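Local atomic coordinates of ALKF (Bacillus cereus, PDB entry 3ZBO), a protein that is of unknown function but has affinity for branched DNA structures such as Holliday junctions, and is related to the HEAT-like repeat DNA glycosylases AlkC and AlkD. Residues M7-K10 with T11-E15; P190-E193 with K194-I198; Q224-D228 with R229-G233. All blocks are in the same frame, centred on the assembly; numbering follows the deposited sequence.

Overall arrangement
All are local contacts in a mainly helical chain of the HEAT-like repeat kind. Interaction 1 starts helix 9-19 near the N-terminus, a surface contact whose centre lies about 47 Å from interaction 2's and about 42 Å from interaction 3's, on the opposite side of the chain's centre. Interactions 2 and 3 are neighbours, about 14 Å apart between centres, and touch where H192 meets L227 and L232. Both helix starts rely on i to i+4 backbone bonds, but D8 caps the first with its carboxylate, whereas interaction 2, partly buried, offers apolar L191 there and a water instead. Interaction 3, at the surface, ends helix 219-228 with a Schellman motif at G230 and a salt bridge.

Interaction 1: M7-K10 with T11-E15; sequences MDFK and TVMQE
The carboxylate of D8 reaches forward to T11 and takes two donors on one oxygen. OD1 accepts from T11 OG1 at 2.7 Å, on the syn side but 27° out of the carboxylate plane, and from T11 N at 3.1 Å, nearly along its own C-O axis. The first torsion of D8 (chi1 60°) sets CG between the backbone N and the carbonyl carbon, which brings OD1 over the first turn, toward T11 N and OG1. The hydroxyl of T11 lies beside its own backbone N, within reach of the same oxygen. This makes D8 the N-cap of helix 9-19: its side chain receives one of the first amides of the helix, while V12 N bonds to D8 O at 3.0 Å and M13 N to F9 O, continuing into the regular i to i+4 pattern. A negative carboxylate here probably interacts favourably with the helix dipole.

M13 can be followed outward. Its CB lies 3.6 Å from F9 O, and CG rises over one face of the F9 ring, 3.8 Å from the ring centroid and 21° off the normal, displaced toward the rim near CZ: a CH-pi contact. The chain then bends at chi2 and chi3, and SD lies obliquely to the ring, 4.8 Å from its centroid, a Met-aromatic contact, before the side chain ends at CE. F38 and T65 touch the M13 side chain from outside, as does A70 of helix 68-77, and L62 of helix 56-63 touches both F9 and M13.

On another side of the turn, M7 packs on V12, the two side chains crossing at about a right angle. The exact place of M7 CE is doubtful, since it is modelled too close to T11 CG2. I48 and I52 of helix 46-52 also touch M7, and the nearby carboxylate of E15 pairs with K51.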
ATOM      1  N   MET A   7      -6.993 -25.722  -5.515  1.00 37.62           N
ATOM      2  CA  MET A   7      -6.288 -25.276  -6.716  1.00 35.81           C
ATOM      3  C   MET A   7      -4.782 -25.370  -6.463  1.00 33.07           C
ATOM      4  O   MET A   7      -4.319 -24.981  -5.397  1.00 31.82           O
ATOM      5  CB  MET A   7      -6.706 -23.831  -6.997  1.00 36.27           C
ATOM      6  CG  MET A   7      -7.837 -23.745  -7.957  1.00 40.26           C
ATOM      7  SD  MET A   7      -7.715 -22.171  -8.836  1.00 48.50           S
ATOM      8  CE  MET A   7      -6.414 -22.430 -10.003  1.00 45.71           C
ATOM      9  N   ASP A   8      -4.022 -25.920  -7.396  1.00 30.69           N
ATOM     10  CA  ASP A   8      -2.608 -26.009  -7.151  1.00 28.21           C
ATOM     11  C   ASP A   8      -1.840 -24.850  -7.814  1.00 25.70           C
ATOM     12  O   ASP A   8      -2.387 -24.073  -8.546  1.00 25.88           O
ATOM     13  CB  ASP A   8      -2.013 -27.394  -7.454  1.00 29.42           C
ATOM     14  CG  ASP A   8      -2.200 -27.802  -8.879  1.00 33.13           C
ATOM     15  OD1 ASP A   8      -2.344 -26.879  -9.744  1.00 35.77           O
ATOM     16  OD2 ASP A   8      -2.215 -29.056  -9.149  1.00 37.56           O
ATOM     17  N   PHE A   9      -0.629 -24.699  -7.339  1.00 22.07           N
ATOM     18  CA  PHE A   9       0.294 -23.669  -7.834  1.00 21.21           C
ATOM     19  C   PHE A   9       0.351 -23.594  -9.338  1.00 21.10           C
ATOM     20  O   PHE A   9       0.207 -22.487  -9.931  1.00 19.78           O
ATOM     21  CB  PHE A   9       1.699 -23.920  -7.258  1.00 20.00           C
ATOM     22  CG  PHE A   9       2.733 -23.020  -7.813  1.00 21.06           C
ATOM     23  CD1 PHE A   9       2.866 -21.736  -7.344  1.00 17.51           C
ATOM     24  CD2 PHE A   9       3.577 -23.457  -8.866  1.00 21.03           C
ATOM     25  CE1 PHE A   9       3.850 -20.900  -7.879  1.00 17.84           C
ATOM     26  CE2 PHE A   9       4.547 -22.631  -9.459  1.00 22.02           C
ATOM     27  CZ  PHE A   9       4.675 -21.316  -8.950  1.00 21.20           C
ATOM     28  N   LYS A  10       0.555 -24.741 -10.003  1.00 22.77           N
ATOM     29  CA  LYS A  10       0.735 -24.700 -11.466  1.00 23.96           C
ATOM     30  C   LYS A  10      -0.528 -24.194 -12.152  1.00 24.30           C
ATOM     31  O   LYS A  10      -0.463 -23.432 -13.155  1.00 22.95           O
ATOM     32  CB  LYS A  10       1.046 -26.100 -12.047  1.00 26.09           C
ATOM     33  CG  LYS A  10       0.412 -26.290 -13.485  1.00 35.58           C
ATOM     34  CD  LYS A  10      -0.460 -27.592 -13.706  1.00 42.30           C
ATOM     35  CE  LYS A  10      -0.707 -27.901 -15.264  1.00 42.61           C
ATOM     36  NZ  LYS A  10       0.502 -28.434 -16.056  1.00 39.25           N
ATOM     37  N   THR A  11      -1.689 -24.581 -11.641  1.00 22.43           N
ATOM     38  CA  THR A  11      -2.963 -24.173 -12.208  1.00 24.03           C
ATOM     39  C   THR A  11      -3.207 -22.667 -12.000  1.00 24.38           C
ATOM     40  O   THR A  11      -3.636 -21.952 -12.926  1.00 24.61           O
ATOM     41  CB  THR A  11      -4.111 -24.953 -11.590  1.00 24.71           C
ATOM     42  OG1 THR A  11      -3.889 -26.338 -11.888  1.00 29.32           O
ATOM     43  CG2 THR A  11      -5.474 -24.534 -12.143  1.00 30.75           C
ATOM     44  N   VAL A  12      -2.889 -22.152 -10.822  1.00 21.45           N
ATOM     45  CA  VAL A  12      -3.024 -20.697 -10.654  1.00 20.99           C
ATOM     46  C   VAL A  12      -2.128 -19.907 -11.558  1.00 20.81           C
ATOM     47  O   VAL A  12      -2.600 -18.877 -12.115  1.00 19.89           O
ATOM     48  CB  VAL A  12      -2.709 -20.293  -9.166  1.00 21.56           C
ATOM     49  CG1 VAL A  12      -2.732 -18.759  -8.993  1.00 23.00           C
ATOM     50  CG2 VAL A  12      -3.723 -21.023  -8.187  1.00 24.89           C
ATOM     51  N   MET A  13      -0.875 -20.344 -11.689  1.00 19.55           N
ATOM     52  CA  MET A  13       0.081 -19.680 -12.565  1.00 18.18           C
ATOM     53  C   MET A  13      -0.403 -19.737 -14.017  1.00 20.22           C
ATOM     54  O   MET A  13      -0.314 -18.741 -14.768  1.00 20.42           O
ATOM     55  CB  MET A  13       1.456 -20.251 -12.433  1.00 18.51           C
ATOM     56  CG  MET A  13       2.178 -20.016 -11.072  1.00 19.35           C
ATOM     57  SD  MET A  13       2.335 -18.213 -10.751  1.00 18.79           S
ATOM     58  CE  MET A  13       3.594 -17.732 -11.907  1.00 24.98           C
ATOM     59  N   GLN A  14      -0.976 -20.873 -14.417  1.00 20.54           N
ATOM     60  CA  GLN A  14      -1.546 -20.884 -15.799  1.00 22.74           C
ATOM     61  C   GLN A  14      -2.706 -19.934 -15.997  1.00 21.38           C
ATOM     62  O   GLN A  14      -2.770 -19.213 -17.055  1.00 22.42           O
ATOM     63  CB  GLN A  14      -1.989 -22.314 -16.131  1.00 22.41           C
ATOM     64  CG  GLN A  14      -0.802 -23.168 -16.523  1.00 32.29           C
ATOM     65  CD  GLN A  14      -1.135 -24.648 -16.562  1.00 42.36           C
ATOM     66  OE1 GLN A  14      -0.390 -25.416 -17.163  1.00 50.96           O
ATOM     67  NE2 GLN A  14      -2.262 -25.064 -15.929  1.00 41.59           N
ATOM     68  N   GLU A  15      -3.613 -19.877 -15.024  1.00 21.09           N
ATOM     69  CA  GLU A  15      -4.806 -19.018 -15.110  1.00 22.75           C
ATOM     70  C   GLU A  15      -4.377 -17.536 -15.118  1.00 23.82           C
ATOM     71  O   GLU A  15      -4.939 -16.708 -15.861  1.00 22.82           O
ATOM     72  CB  GLU A  15      -5.795 -19.313 -14.005  1.00 25.22           C
ATOM     73  CG  GLU A  15      -6.242 -20.815 -14.000  1.00 30.47           C
ATOM     74  CD  GLU A  15      -7.611 -21.068 -13.368  1.00 38.99           C
ATOM     75  OE1 GLU A  15      -8.178 -20.138 -12.729  1.00 42.86           O
ATOM     76  OE2 GLU A  15      -8.123 -22.230 -13.524  1.00 42.95           O
TER

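Interaction 2: P190-E193 with K194-I198; sequences PLHE and KAVEI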
ATOM      1  N   PRO A 190     -10.413  13.256  14.157  1.00 14.88           N
ATOM      2  CA  PRO A 190      -9.788  14.035  15.286  1.00 15.85           C
ATOM      3  C   PRO A 190      -8.688  14.987  14.948  1.00 17.02           C
ATOM      4  O   PRO A 190      -8.470  15.999  15.631  1.00 17.78           O
ATOM      5  CB  PRO A 190      -9.369  12.936  16.240  1.00 17.32           C
ATOM      6  CG  PRO A 190     -10.301  11.801  15.964  1.00 18.08           C
ATOM      7  CD  PRO A 190     -10.459  11.818  14.394  1.00 15.29           C
ATOM      8  N   LEU A 191      -7.959  14.744  13.857  1.00 14.49           N
ATOM      9  CA  LEU A 191      -6.895  15.605  13.443  1.00 15.67           C
ATOM     10  C   LEU A 191      -7.121  16.117  12.009  1.00 15.40           C
ATOM     11  O   LEU A 191      -6.159  16.509  11.326  1.00 15.73           O
ATOM     12  CB  LEU A 191      -5.549  14.813  13.474  1.00 15.04           C
ATOM     13  CG  LEU A 191      -5.142  14.500  14.915  1.00 14.88           C
ATOM     14  CD1 LEU A 191      -3.956  13.590  14.926  1.00 17.42           C
ATOM     15  CD2 LEU A 191      -4.870  15.734  15.703  1.00 19.52           C
ATOM     16  N   HIS A 192      -8.424  16.262  11.660  1.00 14.72           N
ATOM     17  CA  HIS A 192      -8.714  16.884  10.330  1.00 15.49           C
ATOM     18  C   HIS A 192      -8.050  18.239  10.156  1.00 14.82           C
ATOM     19  O   HIS A 192      -7.339  18.485   9.136  1.00 16.31           O
ATOM     20  CB  HIS A 192     -10.238  17.043  10.145  1.00 14.64           C
ATOM     21  CG  HIS A 192     -10.527  17.813   8.918  1.00 14.59           C
ATOM     22  ND1 HIS A 192     -11.098  19.075   8.838  1.00 24.35           N
ATOM     23  CD2 HIS A 192     -10.194  17.468   7.667  1.00 11.92           C
ATOM     24  CE1 HIS A 192     -11.174  19.443   7.548  1.00 15.50           C
ATOM     25  NE2 HIS A 192     -10.643  18.461   6.833  1.00 20.28           N
ATOM     26  N   GLU A 193      -8.217  19.149  11.132  1.00 16.71           N
ATOM     27  CA  GLU A 193      -7.696  20.498  10.925  1.00 16.87           C
ATOM     28  C   GLU A 193      -6.188  20.527  10.894  1.00 15.76           C
ATOM     29  O   GLU A 193      -5.629  21.233  10.061  1.00 18.04           O
ATOM     30  CB  GLU A 193      -8.253  21.445  12.008  1.00 18.90           C
ATOM     31  CG  GLU A 193      -9.804  21.432  12.002  1.00 22.73           C
ATOM     32  CD  GLU A 193     -10.467  20.094  12.656  1.00 33.24           C
ATOM     33  OE1 GLU A 193      -9.815  19.213  13.462  1.00 25.92           O
ATOM     34  OE2 GLU A 193     -11.708  19.920  12.300  1.00 38.21           O
ATOM     35  N   LYS A 194      -5.515  19.729  11.750  1.00 15.64           N
ATOM     36  CA  LYS A 194      -4.040  19.761  11.763  1.00 15.95           C
ATOM     37  C   LYS A 194      -3.502  19.206  10.442  1.00 15.68           C
ATOM     38  O   LYS A 194      -2.499  19.686   9.971  1.00 17.77           O
ATOM     39  CB  LYS A 194      -3.514  18.915  12.922  1.00 15.17           C
ATOM     40  CG  LYS A 194      -2.021  18.869  13.017  1.00 19.10           C
ATOM     41  CD  LYS A 194      -1.511  18.056  14.256  1.00 20.52           C
ATOM     42  CE  LYS A 194      -0.009  18.174  14.267  1.00 24.35           C
ATOM     43  NZ  LYS A 194       0.457  19.398  14.990  1.00 33.06           N
ATOM     44  N   ALA A 195      -4.162  18.149   9.924  1.00 16.04           N
ATOM     45  CA  ALA A 195      -3.657  17.545   8.666  1.00 14.03           C
ATOM     46  C   ALA A 195      -3.766  18.534   7.497  1.00 14.57           C
ATOM     47  O   ALA A 195      -2.903  18.605   6.614  1.00 14.67           O
ATOM     48  CB  ALA A 195      -4.392  16.204   8.352  1.00 14.96           C
ATOM     49  N   VAL A 196      -4.865  19.293   7.492  1.00 13.86           N
ATOM     50  CA  VAL A 196      -5.065  20.345   6.452  1.00 15.19           C
ATOM     51  C   VAL A 196      -3.940  21.362   6.576  1.00 14.73           C
ATOM     52  O   VAL A 196      -3.355  21.770   5.548  1.00 15.26           O
ATOM     53  CB  VAL A 196      -6.491  20.992   6.538  1.00 15.55           C
ATOM     54  CG1 VAL A 196      -6.587  22.238   5.704  1.00 14.79           C
ATOM     55  CG2 VAL A 196      -7.532  19.938   6.142  1.00 14.48           C
ATOM     56  N   GLU A 197      -3.622  21.778   7.821  1.00 15.99           N
ATOM     57  CA  GLU A 197      -2.606  22.805   7.968  1.00 16.54           C
ATOM     58  C   GLU A 197      -1.227  22.233   7.614  1.00 16.20           C
ATOM     59  O   GLU A 197      -0.454  22.905   6.928  1.00 16.76           O
ATOM     60  CB  GLU A 197      -2.672  23.249   9.444  1.00 18.20           C
ATOM     61  CG  GLU A 197      -1.567  24.268   9.786  1.00 26.43           C
ATOM     62  CD  GLU A 197      -1.559  25.485   8.861  1.00 38.65           C
ATOM     63  OE1 GLU A 197      -2.669  25.979   8.495  1.00 42.37           O
ATOM     64  OE2 GLU A 197      -0.427  25.957   8.497  1.00 41.71           O
ATOM     65  N   ILE A 198      -0.980  20.964   7.987  1.00 13.95           N
ATOM     66  CA  ILE A 198       0.305  20.365   7.605  1.00 16.27           C
ATOM     67  C   ILE A 198       0.432  20.284   6.109  1.00 14.43           C
ATOM     68  O   ILE A 198       1.512  20.527   5.529  1.00 15.58           O
ATOM     69  CB  ILE A 198       0.550  19.100   8.329  1.00 15.33           C
ATOM     70  CG1 ILE A 198       0.882  19.597   9.748  1.00 21.35           C
ATOM     71  CG2 ILE A 198       1.809  18.383   7.826  1.00 17.71           C
ATOM     72  CD1 ILE A 198       1.112  18.657  10.683  1.00 25.76           C
TER
HETATM   73  O   HOH W   1      -6.872  18.810  14.169  1.00 20.05           O
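Two torsions bring H192 and V196 together: CG of H192 is swung anti to its own N (chi1 173°), and CG1 of V196 is anti to the backbone N (chi1 168°), which leaves CG2 beside it. V196 CG2 therefore faces back along the helix, 3.3 Å from H192 O and close to the imidazole, which it approaches obliquely. A third torsion, chi2 of E193 (75°), bends its chain and folds the carboxylate back toward the start of the helix. There E193 OE1 accepts from a water 3.1 Å away, and the same water accepts from K194 N at 2.9 Å, linking the side chain to an amide of the first turn.

L191 stands at the N-cap of helix 192-202, but its apolar side chain cannot accept an N-H; a water takes the N-H of K194 instead. Regular helical bonding begins with A195 N to L191 O at 2.9 Å, followed by V196 N to H192 O and by E197 N to E193 O at 3.1 Å.

The sides of this turn face different neighbouring helices of this HEAT-like repeat relative. L191 and A195 both lie against V184 of helix 171-187, and L191 also meets I155 of helix 152-165. K194 runs extended as far as CE and turns at chi4, its NZ forming a salt bridge with E160, while H192 packs on L227 and V196 on I223, both of helix 219-228.

Interaction 3: Q224-D228 with R229-G233; sequences QKELD and RGRLG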
ATOM      1  N   GLN A 224      -8.737  18.854  -0.624  1.00 13.90           N
ATOM      2  CA  GLN A 224      -9.844  19.712  -0.983  1.00 14.42           C
ATOM      3  C   GLN A 224     -10.858  19.032  -1.896  1.00 14.51           C
ATOM      4  O   GLN A 224     -12.090  19.236  -1.725  1.00 14.50           O
ATOM      5  CB  GLN A 224      -9.321  21.036  -1.601  1.00 17.11           C
ATOM      6  CG  GLN A 224     -10.483  22.022  -1.919  1.00 17.72           C
ATOM      7  CD  GLN A 224     -11.197  22.465  -0.615  1.00 21.84           C
ATOM      8  OE1 GLN A 224     -12.401  22.346  -0.474  1.00 27.85           O
ATOM      9  NE2 GLN A 224     -10.416  22.937   0.343  1.00 27.93           N
ATOM     10  N   LYS A 225     -10.400  18.194  -2.822  1.00 13.44           N
ATOM     11  CA  LYS A 225     -11.331  17.475  -3.745  1.00 15.21           C
ATOM     12  C   LYS A 225     -12.222  16.564  -2.931  1.00 14.61           C
ATOM     13  O   LYS A 225     -13.396  16.408  -3.270  1.00 14.05           O
ATOM     14  CB  LYS A 225     -10.565  16.748  -4.883  1.00 19.72           C
ATOM     15  CG  LYS A 225      -9.981  17.743  -5.779  1.00 24.68           C
ATOM     16  CD  LYS A 225      -9.117  17.127  -6.895  1.00 28.30           C
ATOM     17  CE  LYS A 225      -8.438  18.280  -7.689  1.00 35.94           C
ATOM     18  NZ  LYS A 225      -7.784  17.756  -8.916  1.00 38.06           N
ATOM     19  N   GLU A 226     -11.670  15.894  -1.923  1.00 11.99           N
ATOM     20  CA  GLU A 226     -12.500  15.057  -1.110  1.00 12.58           C
ATOM     21  C   GLU A 226     -13.486  15.820  -0.266  1.00 14.35           C
ATOM     22  O   GLU A 226     -14.642  15.402  -0.190  1.00 13.29           O
ATOM     23  CB  GLU A 226     -11.616  14.170  -0.196  1.00 15.82           C
ATOM     24  CG  GLU A 226     -10.759  13.164  -1.046  1.00 19.20           C
ATOM     25  CD  GLU A 226     -11.496  11.883  -1.309  1.00 34.76           C
ATOM     26  OE1 GLU A 226     -12.476  11.849  -2.110  1.00 28.58           O
ATOM     27  OE2 GLU A 226     -11.073  10.869  -0.708  1.00 42.26           O
ATOM     28  N   LEU A 227     -13.048  16.949   0.265  1.00 12.87           N
ATOM     29  CA  LEU A 227     -14.019  17.817   0.977  1.00 13.65           C
ATOM     30  C   LEU A 227     -15.119  18.322   0.078  1.00 13.60           C
ATOM     31  O   LEU A 227     -16.304  18.322   0.464  1.00 13.48           O
ATOM     32  CB  LEU A 227     -13.321  18.968   1.621  1.00 13.40           C
ATOM     33  CG  LEU A 227     -12.220  18.549   2.652  1.00 15.32           C
ATOM     34  CD1 LEU A 227     -11.570  19.735   3.269  1.00 15.93           C
ATOM     35  CD2 LEU A 227     -12.851  17.655   3.830  1.00 17.47           C
ATOM     36  N   ASP A 228     -14.749  18.651  -1.153  1.00 12.92           N
ATOM     37  CA  ASP A 228     -15.798  19.083  -2.166  1.00 12.86           C
ATOM     38  C   ASP A 228     -16.862  17.988  -2.485  1.00 13.36           C
ATOM     39  O   ASP A 228     -18.031  18.326  -2.812  1.00 14.31           O
ATOM     40  CB  ASP A 228     -15.100  19.503  -3.475  1.00 13.61           C
ATOM     41  CG  ASP A 228     -14.303  20.824  -3.352  1.00 16.31           C
ATOM     42  OD1 ASP A 228     -14.341  21.506  -2.290  1.00 17.91           O
ATOM     43  OD2 ASP A 228     -13.581  21.120  -4.351  1.00 23.37           O
ATOM     44  N   ARG A 229     -16.474  16.711  -2.336  1.00 13.23           N
ATOM     45  CA  ARG A 229     -17.307  15.573  -2.569  1.00 16.46           C
ATOM     46  C   ARG A 229     -18.079  15.201  -1.290  1.00 13.19           C
ATOM     47  O   ARG A 229     -18.840  14.241  -1.298  1.00 16.35           O
ATOM     48  CB  ARG A 229     -16.420  14.359  -3.009  1.00 17.04           C
ATOM     49  CG  ARG A 229     -15.672  14.545  -4.342  1.00 20.60           C
ATOM     50  CD  ARG A 229     -14.630  13.352  -4.555  1.00 29.01           C
ATOM     51  NE  ARG A 229     -13.761  13.567  -5.745  1.00 40.03           N
ATOM     52  CZ  ARG A 229     -12.407  13.477  -5.781  1.00 46.46           C
ATOM     53  NH1 ARG A 229     -11.665  13.133  -4.711  1.00 42.26           N
ATOM     54  NH2 ARG A 229     -11.770  13.718  -6.931  1.00 47.29           N
ATOM     55  N   GLY A 230     -17.847  15.876  -0.162  1.00 12.60           N
ATOM     56  CA  GLY A 230     -18.572  15.644   1.088  1.00 14.96           C
ATOM     57  C   GLY A 230     -18.013  14.463   1.857  1.00 15.50           C
ATOM     58  O   GLY A 230     -18.695  13.869   2.693  1.00 16.44           O
ATOM     59  N   ARG A 231     -16.759  14.091   1.511  1.00 14.60           N
ATOM     60  CA  ARG A 231     -16.167  12.869   2.146  1.00 13.33           C
ATOM     61  C   ARG A 231     -15.435  13.037   3.437  1.00 16.26           C
ATOM     62  O   ARG A 231     -14.772  12.079   3.883  1.00 16.81           O
ATOM     63  CB  ARG A 231     -15.184  12.263   1.165  1.00 14.09           C
ATOM     64  CG  ARG A 231     -15.837  11.652  -0.055  1.00 18.91           C
ATOM     65  CD  ARG A 231     -16.393  10.335   0.233  1.00 23.85           C
ATOM     66  NE  ARG A 231     -16.922   9.631  -0.946  1.00 27.35           N
ATOM     67  CZ  ARG A 231     -18.190   9.232  -1.157  1.00 31.35           C
ATOM     68  NH1 ARG A 231     -19.190   9.401  -0.248  1.00 23.59           N
ATOM     69  NH2 ARG A 231     -18.467   8.583  -2.292  1.00 31.02           N
ATOM     70  N   LEU A 232     -15.466  14.146   4.091  1.00 16.87           N
ATOM     71  CA  LEU A 232     -14.876  14.218   5.483  1.00 18.23           C
ATOM     72  C   LEU A 232     -15.424  13.179   6.385  1.00 18.36           C
ATOM     73  O   LEU A 232     -16.692  13.039   6.523  1.00 21.37           O
ATOM     74  CB  LEU A 232     -15.207  15.569   6.088  1.00 16.30           C
ATOM     75  CG  LEU A 232     -14.685  15.829   7.495  1.00 16.69           C
ATOM     76  CD1 LEU A 232     -13.171  15.779   7.500  1.00 18.23           C
ATOM     77  CD2 LEU A 232     -14.981  17.265   7.934  1.00 20.47           C
ATOM     78  N   GLY A 233     -14.540  12.356   7.016  1.00 17.06           N
ATOM     79  CA  GLY A 233     -14.937  11.261   7.876  1.00 16.36           C
ATOM     80  C   GLY A 233     -15.066   9.905   7.171  1.00 15.24           C
ATOM     81  O   GLY A 233     -15.294   8.870   7.836  1.00 17.49           O
TER
HETATM   82  O   HOH W   2     -14.585   9.523  -2.550  1.00 46.86           O
HETATM   83  O   HOH W   3     -16.451  16.806   3.007  1.00 25.02           O
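Charge pairing joins E226 to R229. NH1 of R229 donates to E226 OE1 at 3.0 Å with an N-H...O angle of 156°; the oxygen lies near the guanidinium plane, yet the nitrogen meets it from above the carboxylate plane, the two flat groups being 71° apart. One face of the guanidinium rests on K225 CB, 3.5 Å above the plane and offset toward the rim. The arginine arrives there because its chain is extended from CG to NE, running past K225 O.

Backbone bonds close the C-terminus of helix 219-228. R231 N donates to E226 O at 3.0 Å and G230 N to L227 O at 3.0 Å, while G230 takes a positive phi of 82°: a Schellman motif. R229 N adds two weak bonds, to K225 O and E226 O.

Apolar packing follows the turn, L227 CD2 resting 3.9 Å from L232 CB, and L232 is also touched by H192 of helix 192-202.

Two waters add polar links. One donates to E226 OE1 and accepts from R231 NE at 2.8 Å; the other donates to L227 O and accepts from L232 N.

E226 is buried, and its second oxygen, OE2, forms a salt bridge with R236. With cationic partners at both oxygens, its carboxylate probably stays ionised, tying the helix end to the chain that follows.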